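Local coordinates for protein group 3 allergen SMIPP-S YvT004A06 (Sarcoptes scabiei type hominis, PDB 3H7T) that is an inactivated relative of the trypsin-like serine proteases that keeps their two-barrel fold but is probably no longer able to cleave peptides, at residues E12-G17 with G187-Q192; N84-I89 with K225-G230; I95-D98 with K103-E106. All blocks are in the same frame, centred on the assembly; numbering follows the deposited sequence.

Contact 1: residues E12-G17 with G187-Q192; sequences EPWAVG and GDPAVQ
Trp14 meets Pro189 and Val191 where the two beta-barrels of the chymotrypsin fold face each other: Trp14 leads into strand 15-20 of the N-terminal barrel, while the two partners belong to strand 189-192 of the C-terminal one. No direct hydrogen bond joins the segments, and the contact rests on the indole. The touching is done by the edge that runs from CD1 through NE1 to CE2 and CZ2. Pro189 CG lies at the ring edge, close to the plane, 3.7 Å from Trp14 CD1. Val191 instead comes in obliquely with a single branch, CG2, which sits 3.3 Å from Trp14 NE1, a tight approach, and 3.6 Å from Trp14 CE2. That methyl is available because Val191 turns CG1 anti to its backbone N (chi1 179°), leaving CG2 beside the N and directed at the indole.

The tryptophan is placed by the type I turn from Glu12 to Ala15, closed by the 2.9 Å bond from Ala15 N to Glu12 O. With CG of Trp14 between the backbone N and the carbonyl carbon (Trp14 chi1 48°), the ring folds back over the turn, and Glu12 CA comes against one face. A broad ring with one polar edge suits this place. A water in the ring plane accepts from Trp14 NE1 at 3.0 Å and donates to Pro189 O at 3.3 Å, so the indole N-H is satisfied while its carbon atoms pack. Ala15, small and buried, adds only CB, 4.3 Å from Pro189 CG.

Proline suits the first residue of strand 189-192, offering a compact apolar ring. Ser29 of strand 26-30 touches both Trp14 and Pro189, Ile105 of the linking loop packs on the indole, and Leu196 of strand 195-200 and Ser123 of strand 119-124 flank the proline within its own barrel.

Contact 2: residues N84-I89 with K225-G230; sequences NNYAVI and KDIISG
Val88 and Ile227 carry this contact, which fixes helix 221-228 against strand 87-91 of the N-terminal barrel. Both side chains leave their backbones toward each other and then run past one another in opposite directions, so that two separate pairs of methyls meet. Val88 CG1 lies 3.8 Å from Ile227 CG2; the second pair, Val88 CG2 and Ile227 CD1, is also 3.8 Å apart. The pairing follows from the torsions: with CG1 of Val88 anti to the backbone N (chi1 176°) and CG2 beside that N, the two methyls straddle the approach of Ile227, each facing a different atom of it. In Ile227 CG2 takes the anti place, while Ile227 CG1, beside its own backbone N, carries CD1 to Val88 CG2. Branched aliphatic residues suit this buried place because beta-branching gives each two apolar contact points close to the backbone.

Tyr86 adds a smaller touch. Ile227 CD1 lies at its ring edge, near the plane, 4.5 Å from Tyr86 CE1. Asp223 and Ile224 of the same helix also border this ring, and the tyrosine side chain is about 5 Å from a bound zinc ion.

In the last turn Lys225 O accepts from Ser229 N and, from the opposite face of its plane, from Ser229 OG at 2.7 Å; Gly230, with positive phi, completes a Schellman motif. A C-terminal helix packed on the N-terminal barrel is a hallmark of the chymotrypsin fold. In active relatives an Asn at the place of Asn85 is commonly followed by the triad aspartate; Tyr86 takes that position here, consistent with lost activity.

Contact 3: residues I95-D98 with K103-E106; sequences IKLD and KKIE
Leu97 packs over the backbone of Lys103 and Lys104 within the long loop that carries the chain from the N-terminal to the C-terminal barrel. The chain doubles back here, so that the CA atoms of Leu97 and Lys103 come within 5.4 Å. No hydrogen bond crosses between 95-98 and 103-106, and the contact belongs to the two methyls of the leucine.

Leu97 CD2 rests on main chain, 4.2 Å from Lys103 CA and 4.1 Å from Lys104 N. The other, CD1, meets the end of a side chain, 3.8 Å from Lys104 NZ. The two side chains cross at about a right angle, and the lysine reaches the methyl by its torsions: a chi1 of 57° tucks CG in over its own main chain, the chain then runs extended, and a final bend at chi4 (-82°) turns NZ back to the leucine. The touch is van der Waals. Lysine suits an exposed place, its long chain reaching the leucine while the ammonium group can probably still meet solvent; leucine suits by its two methyls, one for main chain and one for the lysine. Lys103 takes part mostly through its backbone, its CB pointing away from Leu97.

Within 95-98 the chain makes an inverse gamma turn centred on Lys96, whose weak bond runs from Leu97 N to Ile95 O. Asp98, at the head of the bend toward 103-106, suits its place because its carboxylate gathers N-H groups: OD1 accepts from the backbone N of Lys100, Thr101 and Thr102, the first of these closing an Asx turn. Ile30 of strand 26-30 touches both Leu97 and Lys104. A long, irregular connection with exposed and buried residues is the interdomain linker of chymotrypsin-like proteases.

How the contacts relate
Contacts 1 and 3 are direct neighbours, with centres about 11 Å apart. Pro13 O is 2.9 Å from Lys103 N, a probable hydrogen bond. Ile105 continues the link into the core: its CB lies 3.7 Å from Trp14 CB, and its CD1 lies 4.0 Å from Val191 CG2, so the linker joins the seam between the barrels. Contact 2 stands apart, its centre about 16 Å from that of contact 1 and 17 Å from that of contact 3, touching neither. Contacts 1 and 2 nevertheless share the N-terminal barrel, through strands 15-20 and 87-91. The triad of active relatives lies between the barrels; contact 2 includes its aspartate position, and 187-192 directly follows its serine position.

Contact 1: residues E12-G17 with G187-Q192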
loop_
_atom_site.group_PDB
_atom_site.type_symbol
_atom_site.label_atom_id
_atom_site.label_comp_id
_atom_site.label_asym_id
_atom_site.label_seq_id
_atom_site.Cartn_x
_atom_site.Cartn_y
_atom_site.Cartn_z
ATOM N N GLU A 12 2.754 -2.410 13.718
ATOM C CA GLU A 12 1.835 -2.188 12.598
ATOM C C GLU A 12 1.001 -3.434 12.339
ATOM O O GLU A 12 1.111 -4.032 11.269
ATOM C CB GLU A 12 2.584 -1.777 11.319
ATOM C CG GLU A 12 3.295 -0.443 11.380
ATOM C CD GLU A 12 4.744 -0.555 11.823
ATOM O OE1 GLU A 12 5.412 -1.574 11.516
ATOM O OE2 GLU A 12 5.229 0.398 12.462
ATOM N N PRO A 13 0.147 -3.819 13.319
ATOM C CA PRO A 13 -0.597 -5.087 13.275
ATOM C C PRO A 13 -1.612 -5.188 12.137
ATOM O O PRO A 13 -2.184 -6.264 11.919
ATOM C CB PRO A 13 -1.294 -5.134 14.641
ATOM C CG PRO A 13 -1.359 -3.702 15.086
ATOM C CD PRO A 13 -0.103 -3.086 14.577
ATOM N N TRP A 14 -1.813 -4.082 11.419
ATOM C CA TRP A 14 -2.690 -4.033 10.250
ATOM C C TRP A 14 -1.997 -4.497 8.973
ATOM O O TRP A 14 -2.665 -4.844 7.995
ATOM C CB TRP A 14 -3.242 -2.612 10.050
ATOM C CG TRP A 14 -2.186 -1.536 10.115
ATOM C CD1 TRP A 14 -1.422 -1.062 9.077
ATOM C CD2 TRP A 14 -1.788 -0.798 11.276
ATOM N NE1 TRP A 14 -0.575 -0.082 9.528
ATOM C CE2 TRP A 14 -0.775 0.099 10.873
ATOM C CE3 TRP A 14 -2.189 -0.810 12.622
ATOM C CZ2 TRP A 14 -0.151 0.984 11.770
ATOM C CZ3 TRP A 14 -1.571 0.067 13.510
ATOM C CH2 TRP A 14 -0.558 0.953 13.073
ATOM N N ALA A 15 -0.665 -4.497 8.988
ATOM C CA ALA A 15 0.128 -4.826 7.805
ATOM C C ALA A 15 0.081 -6.310 7.468
ATOM O O ALA A 15 0.201 -7.168 8.350
ATOM C CB ALA A 15 1.573 -4.359 7.978
ATOM N N VAL A 16 -0.120 -6.595 6.186
ATOM C CA VAL A 16 -0.043 -7.953 5.662
ATOM C C VAL A 16 0.822 -8.039 4.409
ATOM O O VAL A 16 1.106 -7.029 3.746
ATOM C CB VAL A 16 -1.447 -8.566 5.371
ATOM C CG1 VAL A 16 -2.305 -8.586 6.632
ATOM C CG2 VAL A 16 -2.153 -7.837 4.242
ATOM N N GLY A 17 1.245 -9.265 4.100
ATOM C CA GLY A 17 1.944 -9.557 2.868
ATOM C C GLY A 17 0.984 -10.103 1.834
ATOM O O GLY A 17 0.065 -10.862 2.160
ATOM N N GLY A 187 1.413 -1.211 -2.204
ATOM C CA GLY A 187 0.350 -1.701 -1.346
ATOM C C GLY A 187 0.579 -1.442 0.124
ATOM O O GLY A 187 -0.334 -1.637 0.931
ATOM N N ASP A 188 1.784 -0.998 0.483
ATOM C CA ASP A 188 2.112 -0.719 1.887
ATOM C C ASP A 188 1.120 0.285 2.475
ATOM O O ASP A 188 0.745 1.246 1.801
ATOM C CB ASP A 188 3.512 -0.130 2.016
ATOM C CG ASP A 188 4.618 -1.175 1.958
ATOM O OD1 ASP A 188 4.352 -2.364 1.667
ATOM O OD2 ASP A 188 5.776 -0.780 2.208
ATOM N N PRO A 189 0.683 0.055 3.728
ATOM C CA PRO A 189 -0.203 1.012 4.380
ATOM C C PRO A 189 0.526 2.302 4.749
ATOM O O PRO A 189 1.715 2.281 5.101
ATOM C CB PRO A 189 -0.652 0.276 5.647
ATOM C CG PRO A 189 0.444 -0.764 5.899
ATOM C CD PRO A 189 0.902 -1.164 4.536
ATOM N N ALA A 190 -0.181 3.422 4.644
ATOM C CA ALA A 190 0.342 4.693 5.124
ATOM C C ALA A 190 -0.669 5.195 6.132
ATOM O O ALA A 190 -1.836 5.373 5.795
ATOM C CB ALA A 190 0.515 5.685 3.983
ATOM N N VAL A 191 -0.217 5.397 7.367
ATOM C CA VAL A 191 -1.114 5.631 8.501
ATOM C C VAL A 191 -0.952 7.018 9.110
ATOM O O VAL A 191 0.160 7.496 9.322
ATOM C CB VAL A 191 -0.935 4.529 9.611
ATOM C CG1 VAL A 191 -1.847 4.792 10.807
ATOM C CG2 VAL A 191 -1.224 3.158 9.050
ATOM N N GLN A 192 -2.081 7.661 9.404
ATOM C CA GLN A 192 -2.067 8.942 10.080
ATOM C C GLN A 192 -3.275 8.993 11.017
ATOM O O GLN A 192 -4.411 8.730 10.599
ATOM C CB GLN A 192 -2.098 10.076 9.057
ATOM C CG GLN A 192 -1.350 11.316 9.478
ATOM C CD GLN A 192 -1.398 12.400 8.423
ATOM O OE1 GLN A 192 -2.466 12.730 7.899
ATOM N NE2 GLN A 192 -0.236 12.963 8.100
HETATM O O HOH W 1 1.695 1.331 8.254
#

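Contact 2: residues N84-I89 with K225-G230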
loop_
_atom_site.group_PDB
_atom_site.type_symbol
_atom_site.label_atom_id
_atom_site.label_comp_id
_atom_site.label_asym_id
_atom_site.label_seq_id
_atom_site.Cartn_x
_atom_site.Cartn_y
_atom_site.Cartn_z
ATOM N N ASN A 84 -6.270 5.247 -9.920
ATOM C CA ASN A 84 -7.136 4.345 -9.155
ATOM C C ASN A 84 -6.407 3.049 -8.807
ATOM O O ASN A 84 -6.970 1.959 -8.897
ATOM C CB ASN A 84 -8.423 4.041 -9.933
ATOM C CG ASN A 84 -9.008 5.274 -10.606
ATOM O OD1 ASN A 84 -9.105 6.346 -10.003
ATOM N ND2 ASN A 84 -9.382 5.129 -11.873
ATOM N N ASN A 85 -5.148 3.194 -8.394
ATOM C CA ASN A 85 -4.267 2.062 -8.133
ATOM C C ASN A 85 -4.523 1.445 -6.750
ATOM O O ASN A 85 -3.696 1.542 -5.842
ATOM C CB ASN A 85 -2.812 2.521 -8.305
ATOM C CG ASN A 85 -1.798 1.400 -8.141
ATOM O OD1 ASN A 85 -2.137 0.216 -8.129
ATOM N ND2 ASN A 85 -0.533 1.784 -8.008
ATOM N N TYR A 86 -5.691 0.823 -6.598
ATOM C CA TYR A 86 -5.997 0.044 -5.399
ATOM C C TYR A 86 -6.782 -1.214 -5.751
ATOM O O TYR A 86 -7.474 -1.271 -6.779
ATOM C CB TYR A 86 -6.749 0.889 -4.366
ATOM C CG TYR A 86 -8.135 1.313 -4.821
ATOM C CD1 TYR A 86 -9.270 0.653 -4.361
ATOM C CD2 TYR A 86 -8.304 2.372 -5.711
ATOM C CE1 TYR A 86 -10.546 1.034 -4.779
ATOM C CE2 TYR A 86 -9.572 2.757 -6.141
ATOM C CZ TYR A 86 -10.688 2.085 -5.665
ATOM O OH TYR A 86 -11.945 2.459 -6.078
ATOM N N ALA A 87 -6.646 -2.238 -4.913
ATOM C CA ALA A 87 -7.485 -3.426 -5.041
ATOM C C ALA A 87 -7.912 -3.920 -3.679
ATOM O O ALA A 87 -7.181 -3.782 -2.698
ATOM C CB ALA A 87 -6.770 -4.523 -5.801
ATOM N N VAL A 88 -9.110 -4.486 -3.618
ATOM C CA VAL A 88 -9.579 -5.078 -2.384
ATOM C C VAL A 88 -9.664 -6.579 -2.560
ATOM O O VAL A 88 -10.229 -7.081 -3.537
ATOM C CB VAL A 88 -10.918 -4.480 -1.907
ATOM C CG1 VAL A 88 -11.412 -5.206 -0.665
ATOM C CG2 VAL A 88 -10.752 -2.989 -1.626
ATOM N N ILE A 89 -9.068 -7.284 -1.612
ATOM C CA ILE A 89 -9.023 -8.729 -1.638
ATOM C C ILE A 89 -9.933 -9.258 -0.545
ATOM O O ILE A 89 -9.831 -8.850 0.614
ATOM C CB ILE A 89 -7.574 -9.253 -1.443
ATOM C CG1 ILE A 89 -6.654 -8.714 -2.549
ATOM C CG2 ILE A 89 -7.555 -10.783 -1.425
ATOM C CD1 ILE A 89 -5.145 -8.887 -2.271
ATOM N N LYS A 225 -16.087 1.218 0.622
ATOM C CA LYS A 225 -17.276 0.843 1.384
ATOM C C LYS A 225 -18.336 0.158 0.515
ATOM O O LYS A 225 -19.076 -0.698 1.001
ATOM C CB LYS A 225 -17.848 2.056 2.126
ATOM C CG LYS A 225 -16.986 2.476 3.307
ATOM C CD LYS A 225 -17.517 3.715 4.010
ATOM C CE LYS A 225 -16.778 3.924 5.327
ATOM N NZ LYS A 225 -17.151 5.192 6.004
ATOM N N ASP A 226 -18.392 0.529 -0.765
ATOM C CA ASP A 226 -19.251 -0.150 -1.743
ATOM C C ASP A 226 -18.824 -1.598 -1.965
ATOM O O ASP A 226 -19.671 -2.489 -2.063
ATOM C CB ASP A 226 -19.228 0.580 -3.086
ATOM C CG ASP A 226 -20.133 1.806 -3.115
ATOM O OD1 ASP A 226 -20.812 2.103 -2.108
ATOM O OD2 ASP A 226 -20.147 2.485 -4.161
ATOM N N ILE A 227 -17.510 -1.807 -2.081
ATOM C CA ILE A 227 -16.942 -3.131 -2.263
ATOM C C ILE A 227 -17.301 -4.010 -1.070
ATOM O O ILE A 227 -17.795 -5.125 -1.248
ATOM C CB ILE A 227 -15.392 -3.090 -2.445
ATOM C CG1 ILE A 227 -15.020 -2.581 -3.841
ATOM C CG2 ILE A 227 -14.798 -4.470 -2.235
ATOM C CD1 ILE A 227 -13.557 -2.188 -3.993
ATOM N N ILE A 228 -17.070 -3.481 0.132
ATOM C CA ILE A 228 -17.299 -4.208 1.378
ATOM C C ILE A 228 -18.790 -4.498 1.610
ATOM O O ILE A 228 -19.131 -5.497 2.236
ATOM C CB ILE A 228 -16.664 -3.471 2.596
ATOM C CG1 ILE A 228 -15.135 -3.464 2.472
ATOM C CG2 ILE A 228 -17.084 -4.122 3.926
ATOM C CD1 ILE A 228 -14.440 -2.400 3.311
ATOM N N SER A 229 -19.664 -3.637 1.087
ATOM C CA SER A 229 -21.116 -3.834 1.198
ATOM C C SER A 229 -21.659 -4.804 0.151
ATOM O O SER A 229 -22.856 -5.103 0.135
ATOM C CB SER A 229 -21.851 -2.496 1.080
ATOM O OG SER A 229 -21.423 -1.591 2.080
ATOM N N GLY A 230 -20.783 -5.275 -0.734
ATOM C CA GLY A 230 -21.172 -6.231 -1.766
ATOM C C GLY A 230 -21.851 -5.591 -2.960
ATOM O O GLY A 230 -22.560 -6.261 -3.703
#

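Contact 3: residues I95-D98 with K103-E106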
loop_
_atom_site.group_PDB
_atom_site.type_symbol
_atom_site.label_atom_id
_atom_site.label_comp_id
_atom_site.label_asym_id
_atom_site.label_seq_id
_atom_site.Cartn_x
_atom_site.Cartn_y
_atom_site.Cartn_z
ATOM N N ILE A 95 -9.780 -13.721 8.736
ATOM C CA ILE A 95 -8.499 -13.429 9.359
ATOM C C ILE A 95 -8.686 -13.422 10.875
ATOM O O ILE A 95 -9.602 -12.774 11.394
ATOM C CB ILE A 95 -7.935 -12.061 8.872
ATOM C CG1 ILE A 95 -7.743 -12.074 7.352
ATOM C CG2 ILE A 95 -6.624 -11.729 9.575
ATOM C CD1 ILE A 95 -7.453 -10.707 6.739
ATOM N N LYS A 96 -7.823 -14.150 11.577
ATOM C CA LYS A 96 -7.910 -14.254 13.032
ATOM C C LYS A 96 -7.306 -13.037 13.733
ATOM O O LYS A 96 -6.112 -13.017 14.052
ATOM C CB LYS A 96 -7.255 -15.548 13.527
ATOM C CG LYS A 96 -8.033 -16.814 13.193
ATOM C CD LYS A 96 -7.380 -18.054 13.803
ATOM C CE LYS A 96 -7.706 -18.202 15.287
ATOM N NZ LYS A 96 -6.884 -19.274 15.929
ATOM N N LEU A 97 -8.143 -12.027 13.958
ATOM C CA LEU A 97 -7.752 -10.816 14.676
ATOM C C LEU A 97 -7.442 -11.140 16.133
ATOM O O LEU A 97 -8.077 -12.010 16.727
ATOM C CB LEU A 97 -8.865 -9.768 14.600
ATOM C CG LEU A 97 -9.439 -9.355 13.238
ATOM C CD1 LEU A 97 -10.620 -8.406 13.432
ATOM C CD2 LEU A 97 -8.383 -8.717 12.343
ATOM N N ASP A 98 -6.465 -10.447 16.710
ATOM C CA ASP A 98 -6.025 -10.764 18.071
ATOM C C ASP A 98 -5.575 -9.549 18.885
ATOM O O ASP A 98 -5.026 -9.703 19.974
ATOM C CB ASP A 98 -4.913 -11.824 18.035
ATOM C CG ASP A 98 -3.609 -11.295 17.464
ATOM O OD1 ASP A 98 -3.601 -10.188 16.879
ATOM O OD2 ASP A 98 -2.585 -11.999 17.592
ATOM N N LYS A 103 -4.595 -6.836 13.501
ATOM C CA LYS A 103 -5.675 -5.884 13.808
ATOM C C LYS A 103 -6.147 -5.173 12.550
ATOM O O LYS A 103 -5.367 -4.963 11.623
ATOM C CB LYS A 103 -5.211 -4.818 14.815
ATOM C CG LYS A 103 -4.703 -5.353 16.151
ATOM C CD LYS A 103 -4.141 -4.248 17.046
ATOM C CE LYS A 103 -5.231 -3.439 17.732
ATOM N NZ LYS A 103 -4.645 -2.353 18.567
ATOM N N LYS A 104 -7.416 -4.766 12.529
ATOM C CA LYS A 104 -7.903 -3.948 11.423
ATOM C C LYS A 104 -7.497 -2.484 11.594
ATOM O O LYS A 104 -7.357 -1.991 12.717
ATOM C CB LYS A 104 -9.421 -4.099 11.209
ATOM C CG LYS A 104 -10.303 -3.779 12.401
ATOM C CD LYS A 104 -11.780 -3.923 12.028
ATOM C CE LYS A 104 -12.681 -3.907 13.246
ATOM N NZ LYS A 104 -12.740 -5.246 13.903
ATOM N N ILE A 105 -7.281 -1.809 10.469
ATOM C CA ILE A 105 -7.025 -0.372 10.446
ATOM C C ILE A 105 -8.277 0.337 9.938
ATOM O O ILE A 105 -8.867 -0.088 8.947
ATOM C CB ILE A 105 -5.793 -0.007 9.542
ATOM C CG1 ILE A 105 -5.430 1.479 9.657
ATOM C CG2 ILE A 105 -6.044 -0.370 8.076
ATOM C CD1 ILE A 105 -4.500 1.816 10.808
ATOM N N GLU A 106 -8.672 1.414 10.614
ATOM C CA GLU A 106 -9.877 2.166 10.243
ATOM C C GLU A 106 -9.677 3.000 8.981
ATOM O O GLU A 106 -8.576 3.471 8.702
ATOM C CB GLU A 106 -10.346 3.066 11.398
ATOM C CG GLU A 106 -10.814 2.320 12.651
ATOM C CD GLU A 106 -11.947 1.338 12.383
ATOM O OE1 GLU A 106 -12.962 1.741 11.775
ATOM O OE2 GLU A 106 -11.821 0.161 12.791
#